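Side-chain contacts in protein Pcdhgb2 (Mus musculus, PDB 5SZR), which is probably a calcium-dependent cell-adhesion protein that may help set up and maintain specific neuronal connections in the brain, here represented by extracellular cadherin domains 3 to 6: residues 55-58 with 63-66; 380-383 with 388-391; 237-242 with 295-300; 147-150 with 156-159; 284-289 with 319-324. One frame throughout, in Å; residues are numbered along the deposited sequence. Where two conformers were deposited one is given.

Contact 1 of 5, residues 55-58 with 63-66; sequences FNLD and EITT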
# COMPACT_ATOMS: atom_id res chain seq x y z
N PHE A 55 -51.56 38.13 -24.70
CA PHE A 55 -52.88 38.46 -24.20
C PHE A 55 -53.93 38.39 -25.32
O PHE A 55 -53.64 38.66 -26.49
CB PHE A 55 -52.91 39.86 -23.57
CG PHE A 55 -51.95 40.02 -22.44
CD1 PHE A 55 -52.30 39.64 -21.16
CD2 PHE A 55 -50.69 40.57 -22.65
CE1 PHE A 55 -51.42 39.80 -20.11
CE2 PHE A 55 -49.80 40.72 -21.61
CZ PHE A 55 -50.16 40.34 -20.33
N ASN A 56 -55.15 38.04 -24.93
CA ASN A 56 -56.30 38.02 -25.82
C ASN A 56 -57.33 39.02 -25.33
O ASN A 56 -57.73 38.97 -24.16
CB ASN A 56 -56.90 36.62 -25.91
CG ASN A 56 -58.15 36.57 -26.77
OD1 ASN A 56 -59.27 36.72 -26.27
ND2 ASN A 56 -57.97 36.37 -28.07
N LEU A 57 -57.75 39.92 -26.21
CA LEU A 57 -58.75 40.94 -25.89
C LEU A 57 -60.03 40.63 -26.64
O LEU A 57 -60.05 40.63 -27.88
CB LEU A 57 -58.24 42.33 -26.25
CG LEU A 57 -59.27 43.46 -26.18
CD1 LEU A 57 -59.89 43.55 -24.79
CD2 LEU A 57 -58.66 44.79 -26.59
N ASP A 58 -61.10 40.36 -25.90
CA ASP A 58 -62.41 40.15 -26.51
C ASP A 58 -62.88 41.45 -27.15
O ASP A 58 -63.06 42.46 -26.46
CB ASP A 58 -63.42 39.67 -25.46
CG ASP A 58 -64.69 39.11 -26.08
OD1 ASP A 58 -65.07 39.54 -27.19
OD2 ASP A 58 -65.32 38.24 -25.44
N GLU A 63 -63.06 41.73 -22.08
CA GLU A 63 -62.30 40.90 -21.15
C GLU A 63 -60.91 40.62 -21.71
O GLU A 63 -60.74 40.42 -22.92
CB GLU A 63 -63.03 39.58 -20.89
CG GLU A 63 -64.37 39.72 -20.18
CD GLU A 63 -64.98 38.37 -19.84
OE1 GLU A 63 -64.33 37.60 -19.10
OE2 GLU A 63 -66.10 38.08 -20.32
N ILE A 64 -59.92 40.61 -20.83
CA ILE A 64 -58.53 40.37 -21.20
C ILE A 64 -58.05 39.14 -20.46
O ILE A 64 -58.11 39.08 -19.23
CB ILE A 64 -57.64 41.58 -20.89
CG1 ILE A 64 -58.13 42.81 -21.64
CG2 ILE A 64 -56.19 41.27 -21.23
CD1 ILE A 64 -57.34 44.04 -21.34
N THR A 65 -57.56 38.15 -21.21
CA THR A 65 -57.01 36.94 -20.64
C THR A 65 -55.67 36.64 -21.29
O THR A 65 -55.40 37.06 -22.42
CB THR A 65 -57.95 35.74 -20.83
OG1 THR A 65 -58.22 35.57 -22.23
CG2 THR A 65 -59.25 35.95 -20.07
N THR A 66 -54.82 35.93 -20.56
CA THR A 66 -53.60 35.41 -21.16
C THR A 66 -53.95 34.28 -22.11
O THR A 66 -54.94 33.56 -21.92
CB THR A 66 -52.62 34.92 -20.09
OG1 THR A 66 -53.16 33.76 -19.43
CG2 THR A 66 -52.36 36.01 -19.06
O HOH W 1 -60.30 37.46 -22.93

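Contact 2 of 5, residues 380-383 with 388-391; sequences FSLG and EVRT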
# COMPACT_ATOMS: atom_id res chain seq x y z
N PHE A 380 41.75 -58.82 26.07
CA PHE A 380 41.93 -57.38 26.16
C PHE A 380 40.59 -56.68 25.98
O PHE A 380 39.74 -57.13 25.21
CB PHE A 380 42.92 -56.87 25.11
CG PHE A 380 44.31 -57.39 25.28
CD1 PHE A 380 45.16 -56.85 26.24
CD2 PHE A 380 44.80 -58.40 24.46
CE1 PHE A 380 46.45 -57.33 26.39
CE2 PHE A 380 46.09 -58.88 24.61
CZ PHE A 380 46.91 -58.34 25.58
N SER A 381 40.42 -55.57 26.69
CA SER A 381 39.28 -54.70 26.52
C SER A 381 39.73 -53.38 25.91
O SER A 381 40.89 -52.97 26.06
CB SER A 381 38.57 -54.44 27.85
OG SER A 381 39.35 -53.60 28.68
N LEU A 382 38.80 -52.71 25.23
CA LEU A 382 39.08 -51.45 24.54
C LEU A 382 38.02 -50.44 24.93
O LEU A 382 36.84 -50.62 24.61
CB LEU A 382 39.12 -51.67 23.02
CG LEU A 382 39.34 -50.41 22.18
CD1 LEU A 382 40.67 -49.75 22.54
CD2 LEU A 382 39.28 -50.74 20.70
N GLY A 383 38.43 -49.38 25.62
CA GLY A 383 37.51 -48.35 26.07
C GLY A 383 36.76 -47.69 24.93
O GLY A 383 37.38 -47.08 24.05
N GLU A 388 41.53 -46.79 25.68
CA GLU A 388 42.48 -47.46 26.55
C GLU A 388 42.42 -48.96 26.31
O GLU A 388 41.34 -49.56 26.32
CB GLU A 388 42.17 -47.14 28.02
CG GLU A 388 42.22 -45.66 28.35
CD GLU A 388 41.68 -45.36 29.74
OE1 GLU A 388 41.09 -46.27 30.36
OE2 GLU A 388 41.83 -44.21 30.20
N VAL A 389 43.59 -49.56 26.08
CA VAL A 389 43.71 -51.00 25.86
C VAL A 389 44.16 -51.62 27.17
O VAL A 389 45.30 -51.42 27.60
CB VAL A 389 44.69 -51.31 24.72
CG1 VAL A 389 44.90 -52.82 24.59
CG2 VAL A 389 44.20 -50.70 23.42
N ARG A 390 43.28 -52.38 27.81
CA ARG A 390 43.57 -53.00 29.09
C ARG A 390 43.41 -54.51 29.00
O ARG A 390 42.69 -55.03 28.14
CB ARG A 390 42.67 -52.44 30.20
CG ARG A 390 42.89 -50.95 30.45
CD ARG A 390 41.83 -50.33 31.35
NE ARG A 390 42.09 -48.90 31.53
CZ ARG A 390 42.78 -48.38 32.54
NH1 ARG A 390 43.29 -49.18 33.47
NH2 ARG A 390 42.98 -47.07 32.61
N THR A 391 44.10 -55.22 29.89
CA THR A 391 43.81 -56.63 30.08
C THR A 391 42.47 -56.76 30.79
O THR A 391 42.16 -55.99 31.71
CB THR A 391 44.90 -57.33 30.89
OG1 THR A 391 44.96 -56.77 32.21
CG2 THR A 391 46.27 -57.16 30.22
O HOH W 2 40.21 -50.98 28.10
O HOH W 3 39.49 -54.74 31.50

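Contact 3 of 5, residues 237-242 with 295-300; sequences VSASDP and LQARDH. With CA (calcium ion), chain O; MAN (alpha-D-mannopyranose), chain Y; NAG (2-acetamido-2-deoxy-beta-D-glucopyranose), chain E.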
# COMPACT_ATOMS: atom_id res chain seq x y z
N VAL A 237 16.22 -12.01 0.91
CA VAL A 237 15.60 -10.92 1.66
C VAL A 237 14.51 -10.28 0.80
O VAL A 237 14.57 -10.31 -0.44
CB VAL A 237 16.65 -9.88 2.10
CG1 VAL A 237 17.71 -10.53 2.98
CG2 VAL A 237 17.29 -9.21 0.88
N SER A 238 13.50 -9.71 1.45
CA SER A 238 12.41 -9.05 0.76
C SER A 238 11.92 -7.89 1.61
O SER A 238 11.73 -8.04 2.82
CB SER A 238 11.25 -10.02 0.47
OG SER A 238 10.19 -9.37 -0.21
N ALA A 239 11.74 -6.73 0.97
CA ALA A 239 11.16 -5.56 1.61
C ALA A 239 9.98 -5.06 0.79
O ALA A 239 9.93 -5.26 -0.43
CB ALA A 239 12.19 -4.44 1.79
N SER A 240 9.03 -4.43 1.47
CA SER A 240 7.84 -3.89 0.83
C SER A 240 7.84 -2.37 0.92
O SER A 240 8.50 -1.77 1.77
CB SER A 240 6.57 -4.45 1.48
OG SER A 240 6.55 -4.19 2.87
N ASP A 241 7.08 -1.75 0.02
CA ASP A 241 7.02 -0.29 -0.09
C ASP A 241 5.70 0.10 -0.74
O ASP A 241 5.50 -0.16 -1.93
CB ASP A 241 8.22 0.22 -0.90
CG ASP A 241 8.40 1.73 -0.81
OD1 ASP A 241 7.42 2.47 -1.03
OD2 ASP A 241 9.53 2.18 -0.52
N PRO A 242 4.78 0.73 0.00
CA PRO A 242 3.44 0.98 -0.54
C PRO A 242 3.38 2.10 -1.57
O PRO A 242 2.32 2.28 -2.19
CB PRO A 242 2.62 1.35 0.70
CG PRO A 242 3.61 2.00 1.59
CD PRO A 242 4.92 1.27 1.37
N LEU A 295 22.39 -5.81 5.23
CA LEU A 295 21.84 -5.52 3.93
C LEU A 295 20.96 -4.27 4.00
O LEU A 295 20.50 -3.87 5.07
CB LEU A 295 21.03 -6.70 3.39
CG LEU A 295 21.79 -8.02 3.24
CD1 LEU A 295 21.64 -8.88 4.49
CD2 LEU A 295 21.33 -8.79 2.00
N GLN A 296 20.73 -3.66 2.84
CA GLN A 296 19.94 -2.44 2.75
C GLN A 296 18.94 -2.55 1.61
O GLN A 296 19.28 -3.01 0.51
CB GLN A 296 20.84 -1.22 2.53
CG GLN A 296 20.05 0.06 2.27
CD GLN A 296 20.93 1.28 2.09
OE1 GLN A 296 21.25 1.97 3.06
NE2 GLN A 296 21.32 1.55 0.85
N ALA A 297 17.70 -2.13 1.88
CA ALA A 297 16.67 -1.98 0.86
C ALA A 297 16.46 -0.50 0.60
O ALA A 297 16.27 0.28 1.54
CB ALA A 297 15.36 -2.63 1.30
N ARG A 298 16.47 -0.11 -0.67
CA ARG A 298 16.44 1.28 -1.08
C ARG A 298 15.39 1.46 -2.16
O ARG A 298 15.32 0.65 -3.10
CB ARG A 298 17.82 1.70 -1.59
CG ARG A 298 18.00 3.18 -1.83
CD ARG A 298 19.40 3.44 -2.34
NE ARG A 298 19.77 4.84 -2.17
CZ ARG A 298 20.22 5.35 -1.03
NH1 ARG A 298 20.53 6.64 -0.96
NH2 ARG A 298 20.34 4.58 0.04
N ASP A 299 14.56 2.50 -2.05
CA ASP A 299 13.62 2.77 -3.13
C ASP A 299 14.26 3.73 -4.14
O ASP A 299 15.35 4.26 -3.92
CB ASP A 299 12.28 3.30 -2.60
CG ASP A 299 12.37 4.69 -1.96
OD1 ASP A 299 13.19 5.54 -2.38
OD2 ASP A 299 11.57 4.95 -1.04
N HIS A 300 13.57 3.94 -5.26
CA HIS A 300 14.06 4.79 -6.33
C HIS A 300 13.26 6.08 -6.45
O HIS A 300 12.92 6.53 -7.54
CB HIS A 300 14.05 4.03 -7.66
CG HIS A 300 15.07 2.94 -7.74
ND1 HIS A 300 16.42 3.19 -7.88
CD2 HIS A 300 14.94 1.59 -7.69
CE1 HIS A 300 17.07 2.04 -7.92
NE2 HIS A 300 16.20 1.06 -7.80
CA CA O . 8.98 4.57 -1.04
C1 MAN Y . 9.10 -10.29 -0.43
C2 MAN Y . 8.93 -10.05 -1.94
C3 MAN Y . 8.46 -8.61 -2.19
C4 MAN Y . 7.24 -8.25 -1.33
C5 MAN Y . 7.47 -8.59 0.15
C6 MAN Y . 6.20 -8.44 0.97
O2 MAN Y . 7.90 -10.88 -2.49
O3 MAN Y . 8.15 -8.39 -3.57
O4 MAN Y . 7.00 -6.86 -1.44
O5 MAN Y . 7.93 -9.96 0.29
O6 MAN Y . 6.53 -8.55 2.35
C1 NAG E . 21.34 2.23 6.70
C2 NAG E . 20.88 3.68 6.75
C3 NAG E . 21.57 4.46 5.63
C4 NAG E . 23.09 4.28 5.71
C5 NAG E . 23.44 2.79 5.81
C6 NAG E . 24.91 2.52 6.06
C7 NAG E . 18.62 3.87 7.68
C8 NAG E . 17.16 3.96 7.38
N2 NAG E . 19.43 3.77 6.62
O3 NAG E . 21.23 5.84 5.73
O4 NAG E . 23.70 4.83 4.55
O5 NAG E . 22.73 2.18 6.89
O6 NAG E . 25.70 3.68 5.85
O7 NAG E . 19.05 3.89 8.83

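Contact 4 of 5, residues 147-150 with 156-159; sequences CHVL and VLKS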
# COMPACT_ATOMS: atom_id res chain seq x y z
N CYS A 147 -23.76 27.62 -0.83
CA CYS A 147 -23.19 26.30 -1.03
C CYS A 147 -22.66 25.73 0.27
O CYS A 147 -22.33 26.46 1.21
CB CYS A 147 -22.06 26.34 -2.06
SG CYS A 147 -22.56 26.79 -3.71
N HIS A 148 -22.57 24.40 0.30
CA HIS A 148 -21.90 23.68 1.37
C HIS A 148 -21.47 22.33 0.81
O HIS A 148 -21.97 21.88 -0.22
CB HIS A 148 -22.79 23.52 2.61
CG HIS A 148 -23.96 22.61 2.40
ND1 HIS A 148 -24.67 22.57 1.22
CD2 HIS A 148 -24.54 21.70 3.21
CE1 HIS A 148 -25.65 21.68 1.32
NE2 HIS A 148 -25.58 21.14 2.52
N VAL A 149 -20.53 21.70 1.51
CA VAL A 149 -19.97 20.42 1.11
C VAL A 149 -20.62 19.33 1.95
O VAL A 149 -20.81 19.50 3.16
CB VAL A 149 -18.44 20.41 1.27
CG1 VAL A 149 -17.86 19.02 1.01
CG2 VAL A 149 -17.82 21.43 0.33
N LEU A 150 -20.96 18.21 1.32
CA LEU A 150 -21.46 17.06 2.07
C LEU A 150 -20.30 16.25 2.62
O LEU A 150 -19.23 16.14 2.00
CB LEU A 150 -22.34 16.18 1.18
CG LEU A 150 -23.67 16.79 0.75
CD1 LEU A 150 -24.44 15.82 -0.13
CD2 LEU A 150 -24.51 17.20 1.96
N VAL A 156 -13.20 21.97 2.77
CA VAL A 156 -13.97 23.09 3.30
C VAL A 156 -14.15 24.13 2.20
O VAL A 156 -13.26 24.34 1.38
CB VAL A 156 -13.28 23.70 4.54
CG1 VAL A 156 -14.03 24.93 5.03
CG2 VAL A 156 -13.18 22.67 5.64
N LEU A 157 -15.33 24.76 2.19
CA LEU A 157 -15.63 25.85 1.26
C LEU A 157 -15.30 27.19 1.90
O LEU A 157 -15.83 27.51 2.97
CB LEU A 157 -17.10 25.82 0.85
CG LEU A 157 -17.51 24.92 -0.31
CD1 LEU A 157 -18.92 25.28 -0.75
CD2 LEU A 157 -16.53 25.03 -1.47
N LYS A 158 -14.44 27.97 1.26
CA LYS A 158 -14.13 29.32 1.69
C LYS A 158 -14.80 30.30 0.74
O LYS A 158 -14.68 30.17 -0.48
CB LYS A 158 -12.62 29.56 1.73
CG LYS A 158 -11.84 28.53 2.54
CD LYS A 158 -12.08 28.67 4.04
CE LYS A 158 -11.10 27.80 4.82
NZ LYS A 158 -11.28 27.91 6.29
N SER A 159 -15.51 31.28 1.30
CA SER A 159 -16.25 32.26 0.52
C SER A 159 -15.40 33.52 0.38
O SER A 159 -15.25 34.28 1.35
CB SER A 159 -17.60 32.57 1.17
OG SER A 159 -18.39 33.40 0.34

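Contact 5 of 5, residues 284-289 with 319-324; sequences DHEQLR and NDNAPR. With CA (calcium ion), chain P; CA (calcium ion), chain Q; CA (calcium ion), chain R.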
# COMPACT_ATOMS: atom_id res chain seq x y z
N ASP A 284 34.01 -23.23 4.68
CA ASP A 284 34.74 -24.26 5.41
C ASP A 284 34.49 -24.03 6.90
O ASP A 284 35.04 -23.09 7.48
CB ASP A 284 36.23 -24.21 5.07
CG ASP A 284 37.06 -25.23 5.85
OD1 ASP A 284 36.50 -26.17 6.44
OD2 ASP A 284 38.30 -25.09 5.85
N HIS A 285 33.66 -24.89 7.50
CA HIS A 285 33.29 -24.73 8.90
C HIS A 285 34.51 -24.71 9.82
O HIS A 285 34.48 -24.08 10.88
CB HIS A 285 32.32 -25.84 9.31
CG HIS A 285 32.03 -25.88 10.78
ND1 HIS A 285 31.01 -25.16 11.36
CD2 HIS A 285 32.62 -26.57 11.79
CE1 HIS A 285 30.98 -25.40 12.66
NE2 HIS A 285 31.95 -26.25 12.95
N GLU A 286 35.58 -25.39 9.42
CA GLU A 286 36.77 -25.45 10.26
C GLU A 286 37.54 -24.13 10.27
O GLU A 286 38.29 -23.88 11.21
CB GLU A 286 37.66 -26.60 9.81
CG GLU A 286 37.21 -27.98 10.33
CD GLU A 286 35.89 -28.46 9.73
OE1 GLU A 286 35.75 -28.42 8.49
OE2 GLU A 286 35.00 -28.88 10.49
N GLN A 287 37.37 -23.29 9.24
CA GLN A 287 38.00 -21.97 9.24
C GLN A 287 37.11 -20.91 9.86
O GLN A 287 37.58 -20.10 10.67
CB GLN A 287 38.39 -21.57 7.81
CG GLN A 287 39.59 -22.33 7.25
CD GLN A 287 40.84 -22.16 8.10
OE1 GLN A 287 41.18 -21.04 8.50
NE2 GLN A 287 41.52 -23.26 8.39
N LEU A 288 35.82 -20.89 9.52
CA LEU A 288 34.91 -19.87 10.02
C LEU A 288 33.54 -20.48 10.25
O LEU A 288 32.95 -21.06 9.33
CB LEU A 288 34.81 -18.70 9.04
CG LEU A 288 33.96 -17.50 9.45
CD1 LEU A 288 34.47 -16.88 10.75
CD2 LEU A 288 33.95 -16.48 8.33
N ARG A 289 33.03 -20.33 11.47
CA ARG A 289 31.74 -20.90 11.83
C ARG A 289 30.57 -19.97 11.56
O ARG A 289 29.45 -20.44 11.37
CB ARG A 289 31.74 -21.30 13.31
CG ARG A 289 32.71 -22.43 13.65
CD ARG A 289 33.29 -22.28 15.04
NE ARG A 289 32.45 -22.86 16.08
CZ ARG A 289 32.78 -23.93 16.80
NH1 ARG A 289 33.94 -24.54 16.59
NH2 ARG A 289 31.95 -24.39 17.73
N ASN A 319 30.81 -33.79 7.96
CA ASN A 319 31.84 -34.76 8.31
C ASN A 319 32.81 -34.95 7.14
O ASN A 319 32.85 -35.98 6.48
CB ASN A 319 31.21 -36.08 8.73
CG ASN A 319 32.21 -37.01 9.39
OD1 ASN A 319 33.08 -36.56 10.13
ND2 ASN A 319 32.12 -38.31 9.10
N ASP A 320 33.60 -33.90 6.89
CA ASP A 320 34.58 -33.93 5.82
C ASP A 320 36.00 -34.17 6.33
O ASP A 320 36.96 -33.97 5.58
CB ASP A 320 34.51 -32.64 4.99
CG ASP A 320 34.58 -31.38 5.83
OD1 ASP A 320 34.43 -31.46 7.06
OD2 ASP A 320 34.78 -30.29 5.25
N ASN A 321 36.16 -34.60 7.58
CA ASN A 321 37.46 -34.95 8.13
C ASN A 321 37.36 -36.31 8.79
O ASN A 321 36.51 -36.52 9.66
CB ASN A 321 37.94 -33.90 9.14
CG ASN A 321 38.30 -32.59 8.48
OD1 ASN A 321 39.43 -32.38 8.04
ND2 ASN A 321 37.33 -31.68 8.42
N ALA A 322 38.22 -37.24 8.37
CA ALA A 322 38.30 -38.53 9.03
C ALA A 322 39.18 -38.42 10.27
O ALA A 322 40.14 -37.64 10.28
CB ALA A 322 38.86 -39.58 8.09
N PRO A 323 38.87 -39.17 11.32
CA PRO A 323 39.77 -39.20 12.48
C PRO A 323 41.15 -39.71 12.09
O PRO A 323 41.30 -40.48 11.14
CB PRO A 323 39.07 -40.15 13.46
CG PRO A 323 38.07 -40.90 12.65
CD PRO A 323 37.68 -40.02 11.51
N ARG A 324 42.16 -39.24 12.82
CA ARG A 324 43.53 -39.66 12.58
C ARG A 324 44.19 -40.05 13.89
O ARG A 324 43.98 -39.40 14.92
CB ARG A 324 44.34 -38.57 11.87
CG ARG A 324 44.08 -37.16 12.36
CD ARG A 324 44.52 -36.14 11.32
NE ARG A 324 45.97 -36.09 11.17
CZ ARG A 324 46.76 -35.27 11.85
NH1 ARG A 324 48.07 -35.29 11.65
NH2 ARG A 324 46.24 -34.43 12.73
CA CA P . 35.75 -28.40 6.18
CA CA Q . 33.76 -30.27 9.03
CA CA R . 34.92 -36.41 11.47
O HOH W 4 38.11 -29.47 6.28
O HOH W 5 35.98 -27.59 3.93

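Contact 1 of 5, residues 55-58 with 63-66
Glu63 opens the second strand by offering its backbone O to Asp58 N, a straight hydrogen bond of 3.0 Å. The carboxylate of Asp58 serves the turn instead, accepting from Arg60 N and pairing with the hydroxyl of Thr61. Ile64 follows in a non-hydrogen-bonded pair with Leu57. Its CG1 branch lies 3.7 Å from Leu57 CD1, the two side chains crossing obliquely, while its CG2 branch, anti to the backbone N, is turned to the Phe55 ring, 4.2 Å from CD1. These residues form an antiparallel beta hairpin whose strand 63-66 is central in a three-stranded sheet of the cadherin domain, with strand 23-26 on its other edge; Leu57 and Ile64 face the sandwich interior, where they touch Val82 and Leu80. Thr65 makes the hydrogen-bonded pair with Asn56: Asn56 N reaches Thr65 O at 2.7 Å, and Thr65 N returns a bond of 3.1 Å to Asn56 O. On this polar face a water donates to Asn56 O and lies 2.9 Å from Thr65 OG1. Thr66 then diverges from Phe55, yet its CG2 still meets Phe55 CE1 at 4.0 Å, whereas its OG1 turns to Phe22 N.

Contact 2 of 5, residues 380-383 with 388-391
Strands 380-382 and 388-391 run antiparallel at 155°, joined by Ser381 N to Arg390 O (2.7 Å), the return bond from Arg390 N to Ser381 O, and Gly383 N to Glu388 O. On the apolar face, Leu382 CD1 rests 3.8 Å from Val389 CG2. The Phe380 ring receives Arg390 O at its edge, near the ring plane, and Thr391 CG2 approaches its CE1 at 3.8 Å. This beta hairpin lies at the margin of one sheet of the cadherin sandwich, and Phe380, Leu382 and Val389 all reach strand 402-410 of the opposing sheet. On the other face the Ser381 hydroxyl is linked to two waters, one donating to Glu388 O and the other to Thr391 O. The Arg390 chain, extended from CG to NE, runs back along its own strand and grips Glu388 side-on: NE and NH2 both bond to OE1, each at 3.0 Å, from the same side above the carboxylate plane. Its remaining nitrogen, NH1, donates to Gly348 O. A methionine in its place would probably leave the Glu388 carboxylate without its positive mate and Gly348 O without this donor. Toward the turn, Thr386 OG1 is hydrogen-bonded to Glu388 N.

Contact 3 of 5, residues 237-242 with 295-300
Asp241 and Asp299 reach toward each other across the contact and meet at about a right angle, their carboxylate planes turned 61° apart, with a calcium ion held between them. Asp241 is bidentate, OD1 at 2.6 Å and OD2 at 2.5 Å from the calcium, whereas Asp299 contributes OD2 alone, 2.6 Å away. The metal thus holds two acidic oxygens, Asp241 OD2 and Asp299 OD2, within 3.5 Å of each other, an approach whose repulsion the cation probably offsets. The CG of Asp299 sits between its backbone N and carbonyl carbon (chi1 67°), which brings OD2 round to the ion; OD1 accepts from Leu305 N, fixing the rotation of the group. Asn209, Asn211, Asp243 and Asn247 complete the site, which belongs to the calcium-binding linker between successive cadherin domains.

Farther from the metal the contact turns apolar. Ala239 and Ala297 point their methyls at each other, CB to CB 3.7 Å, and beyond them Val237 CG1 touches Leu295 CD2 at 4.1 Å. Alternate residues of the first segment face the other way: Ser238 OG is bonded covalently to C1 of an O-linked mannose, whose O4 makes a weak hydrogen bond to Ala239 O.

The two segments come from the facing sheets of the cadherin sandwich, strand 232-240 in one and strand 290-299 in the other. Phe215 of strand 214-215 touches Val237 and both alanines, Met311 of strand 306-316 packs on Val237 and Leu295, and Ile250 of strand 250-257 lies against Asp241 and Ala297.

Contact 4 of 5, residues 147-150 with 156-159
His148, which is hydrogen-bonded through its backbone to Val186 of strand 180-189, has its N 3.9 Å from the CD1 methyl of Leu157; no polar bond joins residues 147-150 to 156-159, and the association is made by apolar side chains. Leu157 is the centre of it. Its CG lies anti to the carbonyl carbon (chi1 -85°), which carries the branched end across to the other strand. There CD1 sits 3.6 Å from Cys147 CB, and the branch carbon CG meets the CG2 methyl of Val149, also at 3.6 Å. Leu157 therefore sits against both Cys147 and Val149, two residues apart on one strand and pointing to the same side. The Val149 methyl that touches is the one beside its own backbone N.

The strand axes are 6.7 Å apart and run at 155°, so the backbones are nearly antiparallel but too distant to bond to each other. They are edge strands of different sheets in this cadherin domain: 145-149 borders strand 180-189, where Val149 touches Val183 and Cys147 touches Ala187, while 155-159 borders strand 164-169, whose Leu167 packs against both Val149 and Leu157.

Contact 5 of 5, residues 284-289 with 319-324
Glu286 and Asp320 share two calcium ions, and the conformation of each fits it to bridge them. The Glu286 chain leaves with CG beside the backbone N and then bends at chi2 (68°), bringing the carboxylate round to the metals. OE1 is bound to both ions, 2.3 Å from the first and 2.8 Å from the second, while OE2 binds the second alone at 2.4 Å. Asp320 divides its oxygens instead: OD2 goes to the first calcium and OD1 to the second, and Asn227 is a further polar partner of this side chain. Its CG stands between the backbone N and the carbonyl carbon (chi1 52°), directing the carboxylate at the pair of ions. Asp284 adds OD1 to the first ion at 2.4 Å, and the same oxygen accepts from Glu286 N in an Asx turn, met from above the carboxylate plane. This turn positions one ligand residue against the next.

Asn321 comes at Glu286 from the opposite direction, its amide plane 73° from the carboxylate. Its ND2 stays 3.6 Å from Glu286 OE1 and donates to a water on the first calcium. Backbone and side chain part company here, for Asn321 O joins Asn319 OD1 on a third calcium, 2.3 Å from the latter atom.

Glu226 also serves the first two ions, while Asp360 is shared by the second and third. The contact joins the loop between strands 276-279 and 290-299 to the linker between strands 306-316 and 324-327, where three calcium ions hold one cadherin domain against the next.

From the N terminus, contact 1 closes a tight hairpin in the first cadherin domain of the chain, and contact 4 follows in the second, closing a short loop between edge strands of its two sheets. Contacts 3 and 5 alternate along the sequence: 237-242 comes first, then 284-289, 295-300 and finally 319-324, so they cross. Contact 3 spans the sandwich of the third domain at its leading calcium site, and contact 5 ties that domain's far end to the linker. Contact 2 closes the hairpin of the last domain, equivalent to contact 1 in the first. The elongated array sets contacts 1 and 2 about 144 Å apart, centre to centre.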